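Inactive dihydroorotase-like domain (Chaetomium thermophilum, PDB 5NNL) is a catalytically inactive member of the dihydroorotase-like family, built on a barrel of parallel strands and surrounding helices. Local coordinates at residues Leu197-Pro200 with Glu201-Glu204. Residues are numbered along the deposited sequence; the frame is centred on the assembly and turned at random. Where two conformers were deposited one is given.
Sequences LPTP and EDQE
Thr199 OG1 accepts the backbone N-H of Asp202 at 3.0 Å, and the N-H...O angle of 163° shows the bond to be nearly straight. The hydroxyl can reach that amide because chi1 of 67° tucks OG1 between the threonine's own backbone N and carbonyl carbon, turned to the first turn of the helix. The Asp202 side chain folds back toward Thr199: its CG stands beside its own backbone N (chi1 -74°), which carries OD2 back to 3.1 Å from Thr199 OG1 and 3.7 Å from the methyl CG2 of Thr199. The two short side chains thus cross at an angle. The bond to Asp202 N, with the helix starting at the next residue, identifies Thr199 as the N-cap of helix 200-207; Pro200 is its first residue, where a proline ring costs no intrahelical N-H bond. Regular helical bonding starts at once: Gln203 N donates to Thr199 O at 2.8 Å and Glu204 N to Pro200 O at 3.0 Å, the i to i+4 pattern of an alpha-helix. Before the cap, the Pro198 ring packs against the same turn, its CB 3.6 Å from Asp202 CB and its CG 4.1 Å from Gln203 CB. Further out, Lys159 holds two of the acidic groups, taking Asp202 OD1 through its backbone N and Glu201 OE2 through a salt bridge at NZ. Gln203 NE2 bonds to Ser183 O, and a backbone hydrogen bond joins Pro198 to Gln188, tying the approach to the helix to the segment that follows helix 181-185.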
ATOM      1  N   LEU A 197      -4.567   5.992 -14.330  1.00 41.61           N
ATOM      2  CA  LEU A 197      -5.274   6.915 -13.461  1.00 38.51           C
ATOM      3  C   LEU A 197      -6.775   6.817 -13.705  1.00 38.94           C
ATOM      4  O   LEU A 197      -7.214   6.406 -14.782  1.00 40.01           O
ATOM      5  CB  LEU A 197      -4.808   8.345 -13.711  1.00 36.74           C
ATOM      6  CG  LEU A 197      -3.393   8.732 -13.288  1.00 39.35           C
ATOM      7  CD1 LEU A 197      -3.095  10.155 -13.740  1.00 39.48           C
ATOM      8  CD2 LEU A 197      -3.212   8.605 -11.785  1.00 36.92           C
ATOM      9  N   PRO A 198      -7.589   7.193 -12.722  1.00 36.24           N
ATOM     10  CA  PRO A 198      -9.040   7.204 -12.938  1.00 35.58           C
ATOM     11  C   PRO A 198      -9.459   8.322 -13.878  1.00 36.21           C
ATOM     12  O   PRO A 198      -8.802   9.361 -13.983  1.00 35.10           O
ATOM     13  CB  PRO A 198      -9.605   7.431 -11.532  1.00 37.62           C
ATOM     14  CG  PRO A 198      -8.531   8.194 -10.833  1.00 33.75           C
ATOM     15  CD  PRO A 198      -7.240   7.626 -11.356  1.00 36.50           C
ATOM     16  N   THR A 199     -10.577   8.101 -14.562  1.00 36.60           N
ATOM     17  CA  THR A 199     -11.221   9.190 -15.267  1.00 36.94           C
ATOM     18  C   THR A 199     -11.815  10.153 -14.242  1.00 37.10           C
ATOM     19  O   THR A 199     -11.992   9.794 -13.075  1.00 37.93           O
ATOM     20  CB  THR A 199     -12.322   8.677 -16.196  1.00 33.94           C
ATOM     21  OG1 THR A 199     -13.399   8.137 -15.418  1.00 34.15           O
ATOM     22  CG2 THR A 199     -11.793   7.606 -17.141  1.00 38.77           C
ATOM     23  N   PRO A 200     -12.116  11.389 -14.645  1.00 36.38           N
ATOM     24  CA  PRO A 200     -12.802  12.296 -13.711  1.00 36.10           C
ATOM     25  C   PRO A 200     -14.066  11.695 -13.115  1.00 36.82           C
ATOM     26  O   PRO A 200     -14.349  11.909 -11.929  1.00 35.59           O
ATOM     27  CB  PRO A 200     -13.099  13.523 -14.583  1.00 39.35           C
ATOM     28  CG  PRO A 200     -12.011  13.520 -15.600  1.00 37.74           C
ATOM     29  CD  PRO A 200     -11.729  12.070 -15.894  1.00 36.76           C
ATOM     30  N   GLU A 201     -14.833  10.937 -13.902  1.00 36.46           N
ATOM     31  CA  GLU A 201     -16.032  10.297 -13.368  1.00 37.74           C
ATOM     32  C   GLU A 201     -15.675   9.181 -12.396  1.00 34.28           C
ATOM     33  O   GLU A 201     -16.334   9.019 -11.363  1.00 34.46           O
ATOM     34  CB  GLU A 201     -16.896   9.747 -14.502  1.00 38.77           C
ATOM     35  CG  GLU A 201     -18.066   8.897 -13.998  1.00 42.27           C
ATOM     36  CD  GLU A 201     -19.172   8.722 -15.024  1.00 49.30           C
ATOM     37  OE1 GLU A 201     -19.074   9.309 -16.122  1.00 54.16           O
ATOM     38  OE2 GLU A 201     -20.145   7.996 -14.725  1.00 52.29           O
ATOM     39  N   ASP A 202     -14.647   8.392 -12.714  1.00 32.72           N
ATOM     40  CA  ASP A 202     -14.191   7.371 -11.777  1.00 35.63           C
ATOM     41  C   ASP A 202     -13.770   8.008 -10.458  1.00 31.89           C
ATOM     42  O   ASP A 202     -14.170   7.557  -9.379  1.00 32.08           O
ATOM     43  CB  ASP A 202     -13.032   6.570 -12.382  1.00 30.88           C
ATOM     44  CG  ASP A 202     -13.480   5.603 -13.469  1.00 36.33           C
ATOM     45  OD1 ASP A 202     -14.645   5.150 -13.436  1.00 36.05           O
ATOM     46  OD2 ASP A 202     -12.652   5.286 -14.351  1.00 39.68           O
ATOM     47  N   GLN A 203     -12.976   9.078 -10.530  1.00 30.98           N
ATOM     48  CA  GLN A 203     -12.465   9.709  -9.318  1.00 32.55           C
ATOM     49  C   GLN A 203     -13.604  10.244  -8.455  1.00 33.59           C
ATOM     50  O   GLN A 203     -13.574  10.116  -7.225  1.00 27.86           O
ATOM     51  CB  GLN A 203     -11.499  10.832  -9.684  1.00 32.83           C
ATOM     52  CG  GLN A 203     -10.687  11.360  -8.517  1.00 33.33           C
ATOM     53  CD  GLN A 203      -9.914  12.609  -8.879  1.00 32.63           C
ATOM     54  OE1 GLN A 203     -10.449  13.715  -8.839  1.00 36.09           O
ATOM     55  NE2 GLN A 203      -8.654  12.440  -9.249  1.00 34.16           N
ATOM     56  N   GLU A 204     -14.610  10.851  -9.085  1.00 33.24           N
ATOM     57  CA  GLU A 204     -15.760  11.343  -8.328  0.51 35.51           C
ATOM     58  C   GLU A 204     -16.500  10.197  -7.664  1.00 34.00           C
ATOM     59  O   GLU A 204     -16.964  10.320  -6.520  1.00 33.81           O
ATOM     60  CB  GLU A 204     -16.691  12.122  -9.259  0.51 39.63           C
ATOM     61  CG  GLU A 204     -17.860  12.804  -8.561  0.51 43.24           C
ATOM     62  CD  GLU A 204     -18.823  13.451  -9.540  0.51 45.64           C
ATOM     63  OE1 GLU A 204     -18.355  14.031 -10.544  0.51 52.19           O
ATOM     64  OE2 GLU A 204     -20.048  13.371  -9.309  0.51 45.90           O
TER